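Local coordinates for endo-1,3-beta-glucanase (PDB 3DGT), which hydrolyses internal 1,3-beta-glucosidic linkages of 1,3-beta-glucans, this chain being the family 16 catalytic domain of a longer protein, at residues A117-A122 / G258-G263; I145-Q150 / G246-A251. All blocks are in the same frame, centred on the assembly; numbering follows the deposited sequence.

Contact 1: residues A117-A122 / G258-G263; sequences AGYWPA and GATEPG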
ATOM      1  N   ALA A 117       4.465 -17.054   7.460  1.00 11.07           N
ATOM      2  CA  ALA A 117       5.816 -16.521   7.352  1.00 11.61           C
ATOM      3  C   ALA A 117       6.110 -16.077   5.925  1.00 11.38           C
ATOM      4  O   ALA A 117       6.011 -16.866   4.970  1.00 11.44           O
ATOM      5  CB  ALA A 117       6.836 -17.541   7.835  1.00 11.85           C
ATOM      6  N   GLY A 118       6.442 -14.800   5.779  1.00 10.95           N
ATOM      7  CA  GLY A 118       6.739 -14.236   4.465  1.00 10.57           C
ATOM      8  C   GLY A 118       5.649 -13.357   3.866  1.00 10.12           C
ATOM      9  O   GLY A 118       5.930 -12.559   2.976  1.00 10.87           O
ATOM     10  N   TYR A 119       4.415 -13.492   4.347  1.00 10.61           N
ATOM     11  CA  TYR A 119       3.296 -12.701   3.814  1.00 10.50           C
ATOM     12  C   TYR A 119       3.509 -11.218   4.087  1.00 10.92           C
ATOM     13  O   TYR A 119       3.622 -10.809   5.246  1.00 10.93           O
ATOM     14  CB  TYR A 119       1.964 -13.122   4.439  1.00 10.80           C
ATOM     15  CG  TYR A 119       1.221 -14.213   3.701  1.00 10.55           C
ATOM     16  CD1 TYR A 119       1.543 -15.559   3.881  1.00 10.75           C
ATOM     17  CD2 TYR A 119       0.154 -13.897   2.866  1.00 11.01           C
ATOM     18  CE1 TYR A 119       0.833 -16.563   3.209  1.00 10.45           C
ATOM     19  CE2 TYR A 119      -0.564 -14.887   2.198  1.00 10.73           C
ATOM     20  CZ  TYR A 119      -0.212 -16.206   2.369  1.00 10.93           C
ATOM     21  OH  TYR A 119      -0.923 -17.179   1.709  1.00 10.79           O
ATOM     22  N   TRP A 120       3.535 -10.424   3.023  1.00 11.08           N
ATOM     23  CA  TRP A 120       3.757  -8.983   3.135  1.00 11.15           C
ATOM     24  C   TRP A 120       2.739  -8.192   2.307  1.00 11.31           C
ATOM     25  O   TRP A 120       3.051  -7.706   1.229  1.00 11.10           O
ATOM     26  CB  TRP A 120       5.203  -8.676   2.716  1.00 11.09           C
ATOM     27  CG  TRP A 120       5.685  -7.241   2.793  1.00 10.67           C
ATOM     28  CD1 TRP A 120       5.025  -6.150   3.306  1.00 11.36           C
ATOM     29  CD2 TRP A 120       6.978  -6.775   2.404  1.00 10.54           C
ATOM     30  NE1 TRP A 120       5.825  -5.029   3.214  1.00 10.85           N
ATOM     31  CE2 TRP A 120       7.028  -5.389   2.663  1.00 10.28           C
ATOM     32  CE3 TRP A 120       8.094  -7.392   1.824  1.00 11.26           C
ATOM     33  CZ2 TRP A 120       8.162  -4.622   2.391  1.00 11.02           C
ATOM     34  CZ3 TRP A 120       9.212  -6.629   1.552  1.00 10.89           C
ATOM     35  CH2 TRP A 120       9.242  -5.259   1.835  1.00 11.66           C
ATOM     36  N   PRO A 121       1.505  -8.064   2.818  1.00 10.62           N
ATOM     37  CA  PRO A 121       0.512  -7.224   2.154  1.00 10.88           C
ATOM     38  C   PRO A 121       0.853  -5.741   2.293  1.00 10.70           C
ATOM     39  O   PRO A 121       1.482  -5.323   3.278  1.00 10.64           O
ATOM     40  CB  PRO A 121      -0.776  -7.543   2.919  1.00 10.70           C
ATOM     41  CG  PRO A 121      -0.295  -7.888   4.301  1.00 10.45           C
ATOM     42  CD  PRO A 121       0.971  -8.671   4.054  1.00 10.87           C
ATOM     43  N   ALA A 122       0.432  -4.952   1.316  1.00 10.57           N
ATOM     44  CA  ALA A 122       0.700  -3.512   1.338  1.00 10.59           C
ATOM     45  C   ALA A 122      -0.324  -2.732   0.528  1.00 10.78           C
ATOM     46  O   ALA A 122      -0.842  -3.209  -0.493  1.00 10.84           O
ATOM     47  CB  ALA A 122       2.110  -3.209   0.856  1.00 11.15           C
ATOM     48  N   GLY A 258       8.985 -23.714   4.001  1.00 13.82           N
ATOM     49  CA  GLY A 258       8.172 -24.844   3.561  1.00 13.26           C
ATOM     50  C   GLY A 258       6.815 -24.924   4.237  1.00 12.81           C
ATOM     51  O   GLY A 258       5.908 -25.577   3.737  1.00 12.91           O
ATOM     52  N   ALA A 259       6.683 -24.265   5.382  1.00 12.26           N
ATOM     53  CA  ALA A 259       5.431 -24.250   6.126  1.00 12.50           C
ATOM     54  C   ALA A 259       4.461 -23.154   5.703  1.00 12.18           C
ATOM     55  O   ALA A 259       3.263 -23.242   6.002  1.00 12.66           O
ATOM     56  CB  ALA A 259       5.723 -24.120   7.615  1.00 11.94           C
ATOM     57  N   THR A 260       4.959 -22.123   5.026  1.00 11.96           N
ATOM     58  CA  THR A 260       4.085 -21.037   4.575  1.00 12.16           C
ATOM     59  C   THR A 260       2.960 -21.589   3.704  1.00 12.44           C
ATOM     60  O   THR A 260       3.215 -22.306   2.736  1.00 13.08           O
ATOM     61  CB  THR A 260       4.881 -19.973   3.798  1.00 12.06           C
ATOM     62  OG1 THR A 260       5.960 -19.524   4.616  1.00 12.13           O
ATOM     63  CG2 THR A 260       4.001 -18.779   3.422  1.00 13.12           C
ATOM     64  N   GLU A 261       1.726 -21.242   4.058  1.00 12.55           N
ATOM     65  CA  GLU A 261       0.545 -21.664   3.296  1.00 12.52           C
ATOM     66  C   GLU A 261       0.158 -20.641   2.238  1.00 12.36           C
ATOM     67  O   GLU A 261      -0.121 -19.501   2.576  1.00 12.02           O
ATOM     68  CB  GLU A 261      -0.658 -21.822   4.217  1.00 13.94           C
ATOM     69  CG  GLU A 261      -0.689 -23.057   5.049  1.00 15.81           C
ATOM     70  CD  GLU A 261      -1.966 -23.156   5.860  1.00 16.37           C
ATOM     71  OE1 GLU A 261      -2.861 -22.279   5.718  1.00 17.20           O
ATOM     72  OE2 GLU A 261      -2.089 -24.118   6.626  1.00 16.19           O
ATOM     73  N   PRO A 262       0.090 -21.053   0.967  1.00 11.69           N
ATOM     74  CA  PRO A 262      -0.436 -20.161  -0.053  1.00 11.72           C
ATOM     75  C   PRO A 262      -1.956 -20.065   0.075  1.00 11.47           C
ATOM     76  O   PRO A 262      -2.567 -20.774   0.884  1.00 11.81           O
ATOM     77  CB  PRO A 262      -0.077 -20.876  -1.352  1.00 11.90           C
ATOM     78  CG  PRO A 262      -0.174 -22.338  -0.980  1.00 12.20           C
ATOM     79  CD  PRO A 262       0.437 -22.379   0.408  1.00 11.61           C
ATOM     80  N   GLY A 263      -2.556 -19.188  -0.717  1.00 11.50           N
ATOM     81  CA  GLY A 263      -4.006 -19.199  -0.867  1.00 11.39           C
ATOM     82  C   GLY A 263      -4.795 -18.333   0.093  1.00 10.77           C
ATOM     83  O   GLY A 263      -6.027 -18.430   0.141  1.00 12.26           O
TER
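Ala-117 and Thr-260 bring the two backbones closest, their CA atoms 5.6 Å apart, where the loop entering strand 119-127 meets the loop leading into strand 266-276. The setting is the beta-sandwich (jelly-roll) fold of glycoside hydrolase family 16, and the contact ties a connecting loop to a strand end through two hydroxyl-to-carbonyl hydrogen bonds. In the first, Thr-260 OG1 donates to Ala-117 O at 2.7 Å; the C=O...OG1 angle of 137° and a position in the carbonyl plane put the hydroxyl on a lone pair. With chi1 at -55°, OG1 lies anti to its own carbonyl carbon, which leaves it beside the backbone N and lets the same oxygen also bond Thr-257 N, outside the two segments. The methyl branch, Thr-260 CG2, also lies beside Ala-117 O and comes within 3.9 Å of Tyr-119 CE1, at an oblique approach to the ring. Tyr-119 supplies the second bond. Its ring lies among Pro-72, Pro-109, Val-242 and Met-244, and its hydroxyl reaches past Thr-260 to the following residue. A weak hydrogen bond from His-264 N adds a second grip on this hydroxyl. A phenylalanine in place of Tyr-119 would probably leave Glu-261 O without its donor here and let the 258-263 loop shift against the strand. The ring meets that carbonyl edge-on: Glu-261 O lies in the ring plane, and Tyr-119 OH donates to it at 2.6 Å, again on an in-plane lone pair, with a C=O...OH angle of 144°.

Contact 2: residues I145-Q150 / G246-A251; sequences IMENVQ and GGFPGA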
ATOM      1  N   ILE A 145       0.553   3.363   3.492  1.00 11.05           N
ATOM      2  CA  ILE A 145      -0.673   3.567   4.284  1.00 11.38           C
ATOM      3  C   ILE A 145      -1.000   2.341   5.145  1.00 11.56           C
ATOM      4  O   ILE A 145      -1.487   2.466   6.281  1.00 12.30           O
ATOM      5  CB  ILE A 145      -1.861   3.945   3.377  1.00 11.62           C
ATOM      6  CG1 ILE A 145      -1.470   5.099   2.442  1.00 11.87           C
ATOM      7  CG2 ILE A 145      -3.104   4.306   4.213  1.00 12.08           C
ATOM      8  CD1 ILE A 145      -2.544   5.424   1.401  1.00 12.19           C
ATOM      9  N   MET A 146      -0.726   1.160   4.595  1.00 11.05           N
ATOM     10  CA  MET A 146      -0.782  -0.080   5.350  1.00 11.19           C
ATOM     11  C   MET A 146       0.316  -1.004   4.847  1.00 11.30           C
ATOM     12  O   MET A 146       0.412  -1.260   3.645  1.00 11.82           O
ATOM     13  CB  MET A 146      -2.154  -0.753   5.195  1.00 11.33           C
ATOM     14  CG  MET A 146      -2.333  -2.090   5.958  1.00 11.51           C
ATOM     15  SD  MET A 146      -1.439  -3.556   5.313  1.00 11.91           S
ATOM     16  CE  MET A 146      -2.181  -3.711   3.692  1.00 11.27           C
ATOM     17  N   GLU A 147       1.148  -1.484   5.764  1.00 11.73           N
ATOM     18  CA  GLU A 147       1.996  -2.643   5.520  1.00 11.44           C
ATOM     19  C   GLU A 147       1.836  -3.578   6.701  1.00 11.17           C
ATOM     20  O   GLU A 147       1.517  -3.147   7.811  1.00 10.74           O
ATOM     21  CB  GLU A 147       3.469  -2.269   5.395  1.00 12.04           C
ATOM     22  CG  GLU A 147       3.831  -1.516   4.144  1.00 12.65           C
ATOM     23  CD  GLU A 147       5.309  -1.251   4.092  1.00 13.28           C
ATOM     24  OE1 GLU A 147       5.754  -0.317   4.780  1.00 13.51           O
ATOM     25  OE2 GLU A 147       6.032  -1.985   3.388  1.00 14.61           O
ATOM     26  N   ASN A 148       2.073  -4.855   6.452  1.00 11.44           N
ATOM     27  CA  ASN A 148       2.039  -5.866   7.493  1.00 11.19           C
ATOM     28  C   ASN A 148       2.947  -7.012   7.097  1.00 11.04           C
ATOM     29  O   ASN A 148       3.181  -7.251   5.907  1.00 11.37           O
ATOM     30  CB  ASN A 148       0.611  -6.366   7.698  1.00 11.71           C
ATOM     31  CG  ASN A 148       0.546  -7.602   8.577  1.00 11.63           C
ATOM     32  OD1 ASN A 148       0.442  -8.722   8.074  1.00 12.59           O
ATOM     33  ND2 ASN A 148       0.618  -7.408   9.901  1.00 10.63           N
ATOM     34  N   VAL A 149       3.447  -7.730   8.094  1.00 11.01           N
ATOM     35  CA  VAL A 149       4.182  -8.964   7.837  1.00 11.32           C
ATOM     36  C   VAL A 149       3.779 -10.044   8.824  1.00 11.63           C
ATOM     37  O   VAL A 149       3.314  -9.751   9.933  1.00 11.60           O
ATOM     38  CB  VAL A 149       5.736  -8.775   7.865  1.00 11.93           C
ATOM     39  CG1 VAL A 149       6.204  -7.883   6.725  1.00 12.42           C
ATOM     40  CG2 VAL A 149       6.208  -8.223   9.228  1.00 12.43           C
ATOM     41  N   GLN A 150       3.937 -11.296   8.389  1.00 11.31           N
ATOM     42  CA  GLN A 150       3.911 -12.459   9.285  1.00 11.37           C
ATOM     43  C   GLN A 150       2.551 -12.761   9.911  1.00 11.19           C
ATOM     44  O   GLN A 150       2.473 -13.500  10.895  1.00 11.72           O
ATOM     45  CB  GLN A 150       4.980 -12.334  10.399  1.00 11.10           C
ATOM     46  CG  GLN A 150       6.401 -11.925   9.958  1.00 11.69           C
ATOM     47  CD  GLN A 150       6.986 -12.823   8.888  1.00 12.94           C
ATOM     48  OE1 GLN A 150       6.506 -12.861   7.754  1.00 12.20           O
ATOM     49  NE2 GLN A 150       8.045 -13.550   9.244  1.00 13.28           N
ATOM     50  N   GLY A 246      11.347 -11.260   1.469  1.00 13.34           N
ATOM     51  CA  GLY A 246      12.039  -9.979   1.394  1.00 13.10           C
ATOM     52  C   GLY A 246      12.390  -9.404   2.751  1.00 13.24           C
ATOM     53  O   GLY A 246      12.255 -10.060   3.786  1.00 13.26           O
ATOM     54  N   GLY A 247      12.818  -8.153   2.736  1.00 12.95           N
ATOM     55  CA  GLY A 247      13.459  -7.552   3.896  1.00 12.93           C
ATOM     56  C   GLY A 247      12.569  -7.330   5.106  1.00 13.38           C
ATOM     57  O   GLY A 247      13.008  -7.536   6.244  1.00 13.93           O
ATOM     58  N   PHE A 248      11.328  -6.911   4.878  1.00 13.23           N
ATOM     59  CA  PHE A 248      10.417  -6.627   6.004  1.00 13.33           C
ATOM     60  C   PHE A 248      10.097  -7.933   6.758  1.00 13.37           C
ATOM     61  O   PHE A 248      10.344  -8.020   7.966  1.00 13.70           O
ATOM     62  CB  PHE A 248       9.159  -5.902   5.505  1.00 13.73           C
ATOM     63  CG  PHE A 248       8.422  -5.081   6.550  1.00 14.08           C
ATOM     64  CD1 PHE A 248       8.433  -5.422   7.900  1.00 15.64           C
ATOM     65  CD2 PHE A 248       7.672  -3.970   6.143  1.00 15.10           C
ATOM     66  CE1 PHE A 248       7.722  -4.669   8.835  1.00 16.37           C
ATOM     67  CE2 PHE A 248       6.956  -3.197   7.074  1.00 16.48           C
ATOM     68  CZ  PHE A 248       6.990  -3.553   8.422  1.00 16.56           C
ATOM     69  N   PRO A 249       9.588  -8.969   6.062  1.00 12.88           N
ATOM     70  CA  PRO A 249       9.445 -10.228   6.808  1.00 12.59           C
ATOM     71  C   PRO A 249      10.767 -10.737   7.383  1.00 12.71           C
ATOM     72  O   PRO A 249      10.774 -11.360   8.440  1.00 12.62           O
ATOM     73  CB  PRO A 249       8.893 -11.210   5.762  1.00 12.91           C
ATOM     74  CG  PRO A 249       8.280 -10.347   4.713  1.00 12.95           C
ATOM     75  CD  PRO A 249       9.090  -9.086   4.677  1.00 12.70           C
ATOM     76  N   GLY A 250      11.873 -10.445   6.707  1.00 13.17           N
ATOM     77  CA  GLY A 250      13.190 -10.861   7.194  1.00 14.30           C
ATOM     78  C   GLY A 250      13.551 -10.299   8.556  1.00 14.58           C
ATOM     79  O   GLY A 250      14.328 -10.909   9.296  1.00 15.81           O
ATOM     80  N   ALA A 251      12.993  -9.134   8.887  1.00 14.76           N
ATOM     81  CA  ALA A 251      13.256  -8.483  10.166  1.00 14.64           C
ATOM     82  C   ALA A 251      12.354  -9.027  11.277  1.00 14.68           C
ATOM     83  O   ALA A 251      12.552  -8.705  12.457  1.00 15.02           O
ATOM     84  CB  ALA A 251      13.107  -6.980  10.038  1.00 14.92           C
TER
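The Phe-248 ring is met by two residues of segment 145-150, Glu-147 at the CD2-CE2 edge and Val-149 obliquely on the CD1 side. The carboxylate of Glu-147 stands almost upright to the ring, the planes 81° apart, with its CD in the ring plane. Consistent with this edge-on meeting, Glu-147 OE2 is 3.8 Å from Phe-248 CD2, and Glu-147 OE1 is 3.9 Å from Phe-248 CE2. The main polar bond of this carboxylate lies outside the pair: OE2 accepts from Trp-120 NE1, and Phe-248 itself makes edge-to-face contacts with Trp-120 and Trp-156. Val-149 approaches with both methyls. Its CG1 is 3.5 Å from Phe-248 CD1, and its CG2 is 3.8 Å from the same carbon. With Val-149 chi1 at -66°, CG1 is anti to the carbonyl carbon, a position from which it also reaches the next residue of the helix, 3.7 Å from Pro-249 CD; one methyl thus packs against two consecutive rings. Gln-150 comes across Pro-249 at roughly a right angle. Its chain bends at chi2 (-55°), bringing Gln-150 OE1 to 3.5 Å from Pro-249 CB. The amide is held at both its oxygen and its nitrogen, since OE1 accepts from Gly-118 N while NE2 donates to Phe-252 O and Gly-254 O, and this should fix its rotation. The short helix 247-250, with Gly-246 at its N-cap, thus packs on the end of strand 146-147 and the loop after it, the apolar part carried by Val-149 against Phe-248 and Pro-249. A classic beta bulge at Ile-145 and Met-146, both facing Phe-123, precedes Glu-147; the bulged segment matches the active-site signature of bulge-containing family 16 enzymes, and the contact probably lies beside the substrate cleft, as in relatives.

The centres of contacts 1 and 2 lie about 11 Å apart, on the same side of the chain's centre, and both reach one sheet in which strands 119-127 and 146-147 are antiparallel neighbours. Along the chain the order is 117-122, 145-150, 246-251, 258-263, so contact 2 is nested inside the loop that contact 1 closes. Direct packing joins them: Trp-120 CE3 lies 3.5 Å from Pro-249 CD, and Trp-120 CD1 lies 3.4 Å from Asn-148 O. Strand 119-127 therefore connects the peripheral loop 258-263 with the short helix 247-250, so the loop before strand 266-276 and the bulged segment around 145-146 are held to the same strand, all within the family 16 range.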